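Local coordinates for protein 2-dehydropantoate 2-reductase, putative (Enterococcus faecalis, PDB 2EW2) that probably catalyses the NADPH-dependent reduction of ketopantoate (2-dehydropantoate) to (R)-pantoate, a step of pantothenate biosynthesis, at residues K123-V128 with E154-P158; D148-E152 with G175-S179; E228-V232 with V294-C299. All coordinates share one frame; numbering follows the deposited sequence. Where two conformers were deposited one is given.

Interaction 1. Residues K123-V128 with E154-P158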
ATOM      1  N   LYS B 123     -32.209 -11.184  -2.909  0.50 27.47           N
ATOM      2  CA  LYS B 123     -31.521  -9.948  -3.339  0.50 27.37           C
ATOM      3  C   LYS B 123     -32.481  -8.875  -3.861  0.50 26.78           C
ATOM      4  O   LYS B 123     -32.215  -7.679  -3.726  0.50 26.67           O
ATOM      5  CB  LYS B 123     -30.425 -10.256  -4.379  0.50 27.78           C
ATOM      6  CG  LYS B 123     -29.491  -9.075  -4.721  0.50 28.18           C
ATOM      7  CD  LYS B 123     -28.472  -9.429  -5.835  0.50 28.23           C
ATOM      8  CE  LYS B 123     -27.318  -8.409  -5.896  0.50 28.06           C
ATOM      9  NZ  LYS B 123     -26.163  -8.868  -6.724  0.50 30.03           N
ATOM     10  N   GLU B 124     -33.612  -9.308  -4.422  1.00 26.17           N
ATOM     11  CA  GLU B 124     -34.617  -8.385  -4.976  1.00 24.96           C
ATOM     12  C   GLU B 124     -35.348  -7.578  -3.900  1.00 23.00           C
ATOM     13  O   GLU B 124     -35.988  -6.551  -4.198  1.00 22.01           O
ATOM     14  CB  GLU B 124     -35.660  -9.180  -5.789  1.00 25.51           C
ATOM     15  CG  GLU B 124     -35.116  -9.891  -7.029  1.00 29.88           C
ATOM     16  CD  GLU B 124     -34.541 -11.265  -6.738  1.00 33.80           C
ATOM     17  OE1 GLU B 124     -34.688 -11.779  -5.598  1.00 34.30           O
ATOM     18  OE2 GLU B 124     -33.939 -11.835  -7.672  1.00 37.07           O
ATOM     19  N   ASN B 125     -35.254  -8.061  -2.661  1.00 20.94           N
ATOM     20  CA  ASN B 125     -36.023  -7.539  -1.529  1.00 19.82           C
ATOM     21  C   ASN B 125     -35.173  -6.705  -0.585  1.00 18.85           C
ATOM     22  O   ASN B 125     -35.544  -6.485   0.559  1.00 18.53           O
ATOM     23  CB  ASN B 125     -36.638  -8.696  -0.702  1.00 19.56           C
ATOM     24  CG  ASN B 125     -37.633  -9.547  -1.481  1.00 21.07           C
ATOM     25  OD1 ASN B 125     -37.857  -9.343  -2.675  1.00 20.90           O
ATOM     26  ND2 ASN B 125     -38.215 -10.540  -0.794  1.00 19.90           N
ATOM     27  N   ILE B 126     -34.021  -6.245  -1.048  1.00 18.65           N
ATOM     28  CA  ILE B 126     -33.161  -5.449  -0.192  1.00 18.21           C
ATOM     29  C   ILE B 126     -33.311  -3.957  -0.473  1.00 17.73           C
ATOM     30  O   ILE B 126     -33.164  -3.505  -1.625  1.00 17.43           O
ATOM     31  CB  ILE B 126     -31.677  -5.893  -0.310  1.00 18.82           C
ATOM     32  CG1 ILE B 126     -31.546  -7.381   0.069  1.00 17.52           C
ATOM     33  CG2 ILE B 126     -30.776  -5.016   0.604  1.00 18.36           C
ATOM     34  CD1 ILE B 126     -30.191  -7.951  -0.281  1.00 19.09           C
ATOM     35  N   LEU B 127     -33.592  -3.209   0.589  1.00 16.97           N
ATOM     36  CA  LEU B 127     -33.678  -1.741   0.541  1.00 17.45           C
ATOM     37  C   LEU B 127     -32.535  -1.156   1.349  1.00 17.65           C
ATOM     38  O   LEU B 127     -32.075  -1.768   2.328  1.00 18.28           O
ATOM     39  CB  LEU B 127     -34.999  -1.249   1.162  1.00 17.27           C
ATOM     40  CG  LEU B 127     -36.301  -2.012   0.867  1.00 17.23           C
ATOM     41  CD1 LEU B 127     -37.498  -1.448   1.653  1.00 16.28           C
ATOM     42  CD2 LEU B 127     -36.581  -2.017  -0.606  1.00 16.62           C
ATOM     43  N   VAL B 128     -32.089   0.035   0.978  1.00 17.26           N
ATOM     44  CA  VAL B 128     -31.044   0.696   1.763  1.00 18.23           C
ATOM     45  C   VAL B 128     -31.566   2.053   2.204  1.00 18.77           C
ATOM     46  O   VAL B 128     -32.305   2.700   1.474  1.00 18.39           O
ATOM     47  CB  VAL B 128     -29.709   0.778   0.956  1.00 18.29           C
ATOM     48  CG1 VAL B 128     -29.895   1.506  -0.377  1.00 18.52           C
ATOM     49  CG2 VAL B 128     -28.606   1.390   1.775  1.00 20.60           C
ATOM     50  N   GLU B 154     -34.189   3.562  -0.481  1.00 20.55           N
ATOM     51  CA  GLU B 154     -34.147   3.226  -1.895  1.00 21.33           C
ATOM     52  C   GLU B 154     -34.070   1.709  -2.002  1.00 20.66           C
ATOM     53  O   GLU B 154     -33.341   1.089  -1.254  1.00 19.84           O
ATOM     54  CB  GLU B 154     -32.899   3.861  -2.550  1.00 21.25           C
ATOM     55  CG  GLU B 154     -32.862   3.661  -4.044  1.00 22.64           C
ATOM     56  CD  GLU B 154     -31.680   4.299  -4.764  1.00 22.29           C
ATOM     57  OE1 GLU B 154     -30.734   4.843  -4.134  1.00 20.69           O
ATOM     58  OE2 GLU B 154     -31.714   4.247  -6.015  1.00 26.90           O
ATOM     59  N   ASN B 155     -34.850   1.118  -2.907  1.00 20.61           N
ATOM     60  CA  ASN B 155     -34.684  -0.294  -3.292  1.00 20.64           C
ATOM     61  C   ASN B 155     -33.415  -0.446  -4.107  1.00 20.49           C
ATOM     62  O   ASN B 155     -33.116   0.398  -4.956  1.00 20.35           O
ATOM     63  CB  ASN B 155     -35.863  -0.794  -4.141  1.00 20.36           C
ATOM     64  CG  ASN B 155     -36.171   0.127  -5.309  1.00 21.33           C
ATOM     65  OD1 ASN B 155     -36.125  -0.276  -6.475  1.00 23.44           O
ATOM     66  ND2 ASN B 155     -36.477   1.379  -5.000  1.00 18.08           N
ATOM     67  N   ILE B 156     -32.678  -1.519  -3.857  1.00 20.31           N
ATOM     68  CA  ILE B 156     -31.469  -1.787  -4.614  1.00 21.31           C
ATOM     69  C   ILE B 156     -31.788  -2.403  -5.969  1.00 21.17           C
ATOM     70  O   ILE B 156     -31.121  -2.099  -6.955  1.00 21.77           O
ATOM     71  CB  ILE B 156     -30.505  -2.701  -3.821  1.00 21.21           C
ATOM     72  CG1 ILE B 156     -30.045  -1.958  -2.556  1.00 21.08           C
ATOM     73  CG2 ILE B 156     -29.326  -3.161  -4.724  1.00 23.11           C
ATOM     74  CD1 ILE B 156     -29.052  -2.733  -1.699  1.00 22.85           C
ATOM     75  N   ASP B 157     -32.805  -3.264  -6.000  1.00 20.74           N
ATOM     76  CA  ASP B 157     -33.224  -3.991  -7.202  1.00 20.29           C
ATOM     77  C   ASP B 157     -34.494  -3.333  -7.767  1.00 19.68           C
ATOM     78  O   ASP B 157     -35.380  -2.979  -7.001  1.00 19.43           O
ATOM     79  CB  ASP B 157     -33.516  -5.448  -6.819  1.00 20.00           C
ATOM     80  CG  ASP B 157     -33.798  -6.325  -8.017  1.00 22.04           C
ATOM     81  OD1 ASP B 157     -34.939  -6.274  -8.536  1.00 21.33           O
ATOM     82  OD2 ASP B 157     -32.887  -7.081  -8.431  1.00 22.66           O
ATOM     83  N   PRO B 158     -34.593  -3.182  -9.100  1.00 20.26           N
ATOM     84  CA  PRO B 158     -35.763  -2.460  -9.643  1.00 20.43           C
ATOM     85  C   PRO B 158     -37.121  -3.071  -9.292  1.00 20.25           C
ATOM     86  O   PRO B 158     -38.116  -2.342  -9.238  1.00 20.59           O
ATOM     87  CB  PRO B 158     -35.512  -2.465 -11.160  1.00 19.93           C
ATOM     88  CG  PRO B 158     -34.572  -3.597 -11.387  1.00 20.86           C
ATOM     89  CD  PRO B 158     -33.681  -3.609 -10.181  1.00 19.89           C
TER
HETATM   90  O   HOH W   1     -34.710  -4.069  -3.831  1.00 18.98           O
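Two neighbouring antiparallel strands of the N-terminal sheet meet here, Val128 pairing with Glu154 and Leu127 with Asn155. Val128 and Glu154 form a hydrogen-bonded pair. Val128 N gives its proton to Glu154 O at 2.8 Å, and Glu154 N returns a bond to Val128 O at 2.8 Å, less straight at 143°. Past the last paired residue, Ile156 N still donates to Ile126 O at 3.0 Å, nearly straight and in the carbonyl plane. A water lies 2.8 Å from both Ile126 O and Glu124 O. It accepts from Asp157 N, so it lies between the two segments where they part.

The apolar contacts fall on both faces. Ile156 brings CD1 to within 3.7 Å of Ile126 CG2. Ile156 CG1 lies 4.1 Å from Val128 CG1, and the two side chains cross at about a right angle. On the face of Leu127 and Asn155, Leu127 CD2 rests on Asn155 CA at 3.7 Å. With chi1 at -173°, the Asp157 carboxylate lies beside Glu124. Both side chains point the same way, their carboxylate planes 67° apart. Asp157 OD1 is held by Ser159 N. Helix 161-173 covers the Leu127 face, and helix 184-195 packs on Val128 and Glu154. Strand 151-155 enters antiparallel beside 126-131, the last of the run of parallel strands in this Rossmann-type nucleotide-binding sheet.

Interaction 2. Residues D148-E152 with G175-S179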
ATOM      1  N   ASP B 148     -35.914  16.131  15.854  0.70 28.41           N
ATOM      2  CA  ASP B 148     -36.582  15.741  14.628  0.70 28.68           C
ATOM      3  C   ASP B 148     -35.679  14.794  13.836  0.70 28.10           C
ATOM      4  O   ASP B 148     -34.603  14.405  14.295  0.70 27.93           O
ATOM      5  CB  ASP B 148     -36.933  16.987  13.787  0.70 29.40           C
ATOM      6  CG  ASP B 148     -35.707  17.829  13.409  0.70 31.61           C
ATOM      7  OD1 ASP B 148     -34.591  17.278  13.253  0.70 34.69           O
ATOM      8  OD2 ASP B 148     -35.857  19.061  13.241  0.70 34.38           O
ATOM      9  N   GLY B 149     -36.123  14.425  12.644  1.00 27.54           N
ATOM     10  CA  GLY B 149     -35.288  13.646  11.736  1.00 26.83           C
ATOM     11  C   GLY B 149     -36.081  13.216  10.524  1.00 26.37           C
ATOM     12  O   GLY B 149     -37.208  13.685  10.305  1.00 25.31           O
ATOM     13  N   GLU B 150     -35.472  12.326   9.745  1.00 25.64           N
ATOM     14  CA  GLU B 150     -36.066  11.790   8.536  1.00 26.07           C
ATOM     15  C   GLU B 150     -35.344  10.501   8.198  1.00 24.89           C
ATOM     16  O   GLU B 150     -34.282  10.213   8.757  1.00 24.58           O
ATOM     17  CB  GLU B 150     -35.972  12.789   7.367  1.00 25.74           C
ATOM     18  CG  GLU B 150     -34.554  13.205   6.986  1.00 28.28           C
ATOM     19  CD  GLU B 150     -34.498  14.017   5.687  1.00 29.58           C
ATOM     20  OE1 GLU B 150     -35.289  13.743   4.752  1.00 35.18           O
ATOM     21  OE2 GLU B 150     -33.652  14.927   5.597  1.00 33.20           O
ATOM     22  N   ILE B 151     -35.939   9.717   7.300  1.00 24.14           N
ATOM     23  CA  ILE B 151     -35.281   8.540   6.758  1.00 22.63           C
ATOM     24  C   ILE B 151     -35.445   8.615   5.258  1.00 22.99           C
ATOM     25  O   ILE B 151     -36.560   8.793   4.770  1.00 23.11           O
ATOM     26  CB  ILE B 151     -35.902   7.218   7.306  1.00 23.32           C
ATOM     27  CG1 ILE B 151     -35.820   7.169   8.834  1.00 22.33           C
ATOM     28  CG2 ILE B 151     -35.200   5.954   6.707  1.00 21.15           C
ATOM     29  CD1 ILE B 151     -36.382   5.906   9.441  1.00 21.71           C
ATOM     30  N   GLU B 152     -34.336   8.512   4.529  1.00 21.39           N
ATOM     31  CA  GLU B 152     -34.371   8.381   3.084  1.00 22.48           C
ATOM     32  C   GLU B 152     -34.094   6.905   2.768  1.00 21.49           C
ATOM     33  O   GLU B 152     -33.254   6.290   3.428  1.00 20.17           O
ATOM     34  CB  GLU B 152     -33.317   9.288   2.430  1.00 22.33           C
ATOM     35  CG  GLU B 152     -33.515  10.793   2.706  1.00 24.51           C
ATOM     36  CD  GLU B 152     -32.512  11.672   1.955  1.00 26.96           C
ATOM     37  OE1 GLU B 152     -31.334  11.260   1.796  1.00 32.43           O
ATOM     38  OE2 GLU B 152     -32.912  12.771   1.496  1.00 34.32           O
ATOM     39  N   GLY B 175     -44.809   8.648  11.707  1.00 25.54           N
ATOM     40  CA  GLY B 175     -44.149   9.924  12.018  1.00 24.95           C
ATOM     41  C   GLY B 175     -42.644   9.941  11.783  1.00 24.40           C
ATOM     42  O   GLY B 175     -41.932  10.819  12.274  1.00 23.17           O
ATOM     43  N   LEU B 176     -42.145   8.978  11.006  1.00 24.06           N
ATOM     44  CA  LEU B 176     -40.704   8.850  10.818  1.00 23.19           C
ATOM     45  C   LEU B 176     -40.142   9.781   9.755  1.00 22.93           C
ATOM     46  O   LEU B 176     -38.934   9.794   9.531  1.00 23.34           O
ATOM     47  CB  LEU B 176     -40.334   7.392  10.543  1.00 23.22           C
ATOM     48  CG  LEU B 176     -40.309   6.451  11.752  1.00 23.38           C
ATOM     49  CD1 LEU B 176     -40.364   5.013  11.319  1.00 22.16           C
ATOM     50  CD2 LEU B 176     -39.037   6.706  12.554  1.00 24.86           C
ATOM     51  N   ASN B 177     -41.005  10.585   9.123  1.00 22.94           N
ATOM     52  CA  ASN B 177     -40.608  11.512   8.035  1.00 23.11           C
ATOM     53  C   ASN B 177     -39.787  10.855   6.898  1.00 22.74           C
ATOM     54  O   ASN B 177     -38.711  11.342   6.525  1.00 22.41           O
ATOM     55  CB  ASN B 177     -39.889  12.765   8.572  1.00 23.83           C
ATOM     56  CG  ASN B 177     -40.809  13.690   9.382  1.00 25.75           C
ATOM     57  OD1 ASN B 177     -41.987  13.888   9.052  1.00 28.44           O
ATOM     58  ND2 ASN B 177     -40.267  14.252  10.447  1.00 26.47           N
ATOM     59  N   PRO B 178     -40.325   9.773   6.305  1.00 23.05           N
ATOM     60  CA  PRO B 178     -39.615   9.069   5.239  1.00 22.51           C
ATOM     61  C   PRO B 178     -39.700   9.783   3.904  1.00 22.81           C
ATOM     62  O   PRO B 178     -40.628  10.565   3.676  1.00 23.17           O
ATOM     63  CB  PRO B 178     -40.395   7.767   5.136  1.00 22.65           C
ATOM     64  CG  PRO B 178     -41.790   8.186   5.417  1.00 22.54           C
ATOM     65  CD  PRO B 178     -41.637   9.151   6.572  1.00 22.49           C
ATOM     66  N   SER B 179     -38.743   9.510   3.023  1.00 22.27           N
ATOM     67  CA  SER B 179     -38.888   9.852   1.634  1.00 22.58           C
ATOM     68  C   SER B 179     -38.193   8.796   0.784  1.00 22.22           C
ATOM     69  O   SER B 179     -37.209   8.193   1.209  1.00 21.78           O
ATOM     70  CB  SER B 179     -38.310  11.239   1.338  1.00 22.96           C
ATOM     71  OG  SER B 179     -36.902  11.229   1.367  1.00 25.78           O
TER
HETATM   72  O   HOH W   2     -37.732  12.499   4.385  1.00 57.86           O
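Ile151 and Leu176 form the buried side of this contact. Ile151 CD1 lies 4.2 Å from Leu176 CD2, and the two side chains run side by side in the same direction. Leu176 also packs on Leu18, Met21 and Leu22 of helix 13-24. Pro178 shares its face with Ile151 and leans on Val168 and Phe171 of helix 161-173. The backbones are close here too. Ile151 O accepts from Ser179 N at 2.9 Å and also receives a CA-H...O contact from Pro178 CA. Ile151 N reaches Asn177 O only by a weak bond of 3.3 Å.

These are the first rungs of a parallel pairing, Ile151 with Pro178 and Glu152 with Ser179. Strand 151-155, helix 161-173 and strand 178-180 form a beta-alpha-beta unit. Gly175, just past the helix, has the positive phi of a Schellman motif.

The other side is more polar. Glu150 CB still comes within 3.2 Å of Asn177 O. The looser part is the exposed one, where water enters. Asn177 has CG anti to the carbonyl carbon (chi1 -68°), which carries the amide over to Gly149. There ND2 donates to Gly149 O at 3.1 Å, with the acceptor close to the amide plane. A water donates to Glu150 OE1 at 2.8 Å and to Asn177 O, and takes a weak bond from Ser179 OG. On the face shared by Glu152 and Ser179, Glu152 CG lies 3.7 Å from Ser179 OG.

Interaction 3. Residues E228-V232 with V294-C299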
ATOM      1  N   GLU B 228     -10.782   3.161  -8.374  1.00 19.44           N
ATOM      2  CA  GLU B 228     -11.155   1.805  -7.954  1.00 19.07           C
ATOM      3  C   GLU B 228     -12.574   1.749  -7.399  1.00 19.07           C
ATOM      4  O   GLU B 228     -13.355   0.858  -7.785  1.00 18.58           O
ATOM      5  CB  GLU B 228     -10.154   1.236  -6.949  1.00 19.54           C
ATOM      6  CG  GLU B 228      -8.770   0.975  -7.548  1.00 18.84           C
ATOM      7  CD  GLU B 228      -7.780   0.411  -6.557  1.00 19.44           C
ATOM      8  OE1 GLU B 228      -8.164   0.096  -5.407  1.00 20.12           O
ATOM      9  OE2 GLU B 228      -6.599   0.260  -6.940  1.00 20.86           O
ATOM     10  N   PHE B 229     -12.911   2.682  -6.501  1.00 18.22           N
ATOM     11  CA  PHE B 229     -14.304   2.834  -6.046  1.00 18.27           C
ATOM     12  C   PHE B 229     -15.269   2.979  -7.220  1.00 18.17           C
ATOM     13  O   PHE B 229     -16.267   2.256  -7.294  1.00 18.56           O
ATOM     14  CB  PHE B 229     -14.479   4.009  -5.064  1.00 18.04           C
ATOM     15  CG  PHE B 229     -14.083   3.678  -3.656  1.00 18.02           C
ATOM     16  CD1 PHE B 229     -12.740   3.588  -3.297  1.00 18.38           C
ATOM     17  CD2 PHE B 229     -15.048   3.460  -2.688  1.00 16.49           C
ATOM     18  CE1 PHE B 229     -12.381   3.273  -1.980  1.00 19.55           C
ATOM     19  CE2 PHE B 229     -14.702   3.141  -1.382  1.00 16.94           C
ATOM     20  CZ  PHE B 229     -13.356   3.041  -1.031  1.00 17.20           C
ATOM     21  N   ALA B 230     -14.972   3.905  -8.124  1.00 17.92           N
ATOM     22  CA  ALA B 230     -15.810   4.159  -9.307  1.00 17.54           C
ATOM     23  C   ALA B 230     -15.936   2.974 -10.261  1.00 17.94           C
ATOM     24  O   ALA B 230     -17.032   2.702 -10.773  1.00 17.99           O
ATOM     25  CB  ALA B 230     -15.322   5.384 -10.061  1.00 17.38           C
ATOM     26  N   ALA B 231     -14.829   2.270 -10.504  1.00 17.69           N
ATOM     27  CA  ALA B 231     -14.838   1.098 -11.380  1.00 18.00           C
ATOM     28  C   ALA B 231     -15.799   0.004 -10.903  1.00 18.36           C
ATOM     29  O   ALA B 231     -16.529  -0.573 -11.719  1.00 18.52           O
ATOM     30  CB  ALA B 231     -13.424   0.531 -11.569  1.00 18.22           C
ATOM     31  N   VAL B 232     -15.800  -0.256  -9.593  1.00 17.28           N
ATOM     32  CA  VAL B 232     -16.667  -1.246  -8.973  1.00 17.88           C
ATOM     33  C   VAL B 232     -18.132  -0.742  -8.855  1.00 18.57           C
ATOM     34  O   VAL B 232     -19.089  -1.488  -9.165  1.00 19.02           O
ATOM     35  CB  VAL B 232     -16.114  -1.661  -7.583  1.00 18.06           C
ATOM     36  CG1 VAL B 232     -17.064  -2.558  -6.863  1.00 16.52           C
ATOM     37  CG2 VAL B 232     -14.723  -2.303  -7.713  1.00 18.40           C
ATOM     38  N   VAL B 294     -12.858  -6.970 -11.332  1.00 20.91           N
ATOM     39  CA  VAL B 294     -12.335  -5.606 -11.401  1.00 19.86           C
ATOM     40  C   VAL B 294     -11.149  -5.513 -10.460  1.00 19.48           C
ATOM     41  O   VAL B 294     -11.261  -5.840  -9.278  1.00 19.41           O
ATOM     42  CB  VAL B 294     -13.404  -4.566 -10.950  1.00 20.18           C
ATOM     43  CG1 VAL B 294     -12.807  -3.153 -10.886  1.00 19.78           C
ATOM     44  CG2 VAL B 294     -14.611  -4.599 -11.884  1.00 18.39           C
ATOM     45  N   ALA B 295     -10.017  -5.075 -10.991  1.00 18.74           N
ATOM     46  CA  ALA B 295      -8.810  -4.914 -10.195  1.00 18.87           C
ATOM     47  C   ALA B 295      -8.997  -3.771  -9.201  1.00 17.99           C
ATOM     48  O   ALA B 295      -9.434  -2.712  -9.575  1.00 18.31           O
ATOM     49  CB  ALA B 295      -7.607  -4.664 -11.107  1.00 19.73           C
ATOM     50  N   THR B 296      -8.705  -4.015  -7.926  1.00 17.88           N
ATOM     51  CA  THR B 296      -8.737  -2.957  -6.909  1.00 17.43           C
ATOM     52  C   THR B 296      -7.473  -3.062  -6.026  1.00 17.07           C
ATOM     53  O   THR B 296      -7.566  -3.217  -4.811  1.00 16.68           O
ATOM     54  CB  THR B 296      -9.998  -3.063  -6.021  1.00 16.78           C
ATOM     55  OG1 THR B 296      -9.965  -4.312  -5.329  1.00 17.83           O
ATOM     56  CG2 THR B 296     -11.282  -2.992  -6.858  1.00 16.18           C
ATOM     57  N   PRO B 297      -6.278  -2.992  -6.644  1.00 17.12           N
ATOM     58  CA  PRO B 297      -5.063  -3.268  -5.875  1.00 16.74           C
ATOM     59  C   PRO B 297      -4.714  -2.238  -4.782  1.00 16.60           C
ATOM     60  O   PRO B 297      -4.202  -2.622  -3.734  1.00 17.50           O
ATOM     61  CB  PRO B 297      -3.981  -3.287  -6.964  1.00 16.55           C
ATOM     62  CG  PRO B 297      -4.528  -2.341  -8.017  1.00 15.76           C
ATOM     63  CD  PRO B 297      -5.968  -2.687  -8.056  1.00 16.72           C
ATOM     64  N   PHE B 298      -4.955  -0.949  -5.011  1.00 16.94           N
ATOM     65  CA  PHE B 298      -4.688   0.036  -3.941  1.00 17.43           C
ATOM     66  C   PHE B 298      -5.600  -0.217  -2.739  1.00 17.27           C
ATOM     67  O   PHE B 298      -5.146  -0.175  -1.593  1.00 17.58           O
ATOM     68  CB  PHE B 298      -4.813   1.475  -4.439  1.00 16.59           C
ATOM     69  CG  PHE B 298      -3.588   1.985  -5.174  1.00 17.62           C
ATOM     70  CD1 PHE B 298      -2.896   1.174  -6.082  1.00 17.85           C
ATOM     71  CD2 PHE B 298      -3.132   3.293  -4.959  1.00 15.80           C
ATOM     72  CE1 PHE B 298      -1.761   1.678  -6.783  1.00 16.48           C
ATOM     73  CE2 PHE B 298      -1.999   3.798  -5.651  1.00 15.61           C
ATOM     74  CZ  PHE B 298      -1.330   2.989  -6.556  1.00 16.19           C
ATOM     75  N   CYS B 299      -6.868  -0.515  -2.993  1.00 16.71           N
ATOM     76  CA  CYS B 299      -7.785  -0.902  -1.890  1.00 16.76           C
ATOM     77  C   CYS B 299      -7.288  -2.120  -1.158  1.00 16.38           C
ATOM     78  O   CYS B 299      -7.324  -2.158   0.062  1.00 16.27           O
ATOM     79  CB  CYS B 299      -9.231  -1.151  -2.388  1.00 16.60           C
ATOM     80  SG  CYS B 299     -10.101   0.369  -2.744  1.00 18.00           S
TER
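Glu228 reaches from helix 218-235 to the start of helix 297-313 and makes both hydrogen bonds of this contact. Cys299 N donates to Glu228 OE1 at 2.8 Å and Phe298 N donates to Glu228 OE2 at 2.8 Å. Each oxygen uses its syn lone pair, on the side of the other oxygen. The carboxylate therefore grips two successive amides of the first turn like a fork, and the two bonds fix its rotation. The chain is extended beyond CG (chi2 -180°), which gives it the length to cross. Thr296 holds the N-cap position, but its side chain makes no capping bond. The carboxylate of Glu228, from another helix, meets the amides of Phe298 and Cys299 instead. Its negative charge would suit the positive end of the helix dipole, which probably favours the ionised form.

Carbon atoms also pack against the carboxylate. Pro297 CD lies 3.2 Å from Glu228 OE2, and Phe298 CB is nearly as close to the same oxygen. Thr296 CB and Cys299 CB lie near OE1. The second subunit packs on this turn, its Pro297 meeting Pro297 and its Met301 meeting Phe298.

A sulfur-aromatic contact lies beside it. Cys299 SG lies 4.7 Å from the centroid of the Phe229 ring, 51° off the ring normal, with CE1 its nearest ring atom at 3.8 Å.

The remaining contacts are apolar. Val294 CG1 fits against Ala231 CB and Val232 CG2, each at 3.8 Å. Val232 CG2 also touches Thr296 CG2 at 3.6 Å, where the two side chains cross at about a right angle.

The contact lies in the all-helical C-terminal part. Helix 282-292 packs on Phe229, Val232, Thr296 and Cys299. Trp189, Ala192 and Cys193 of helix 184-195 also pack on Phe229.

From the N terminus, interaction 1 opens first at 123-128 and closes at 154-158, after a loop holding strands 136-139 and 142-145. Interaction 2 opens at 148-152, before that loop has closed, and ends at 175-179 after helix 161-173. The two therefore cross along the chain. Both use strand 151-155, which lies between 126-131 and 178-180, so together they tie three neighbouring strands at one edge of the eight-stranded sheet. Interaction 3 follows in series. Between 228-232 and 294-299 it closes a loop about half helical, with helices 242-252, 264-271 and 282-292. Its centre is about 23 Å from that of interaction 1 and about 34 Å from that of interaction 2.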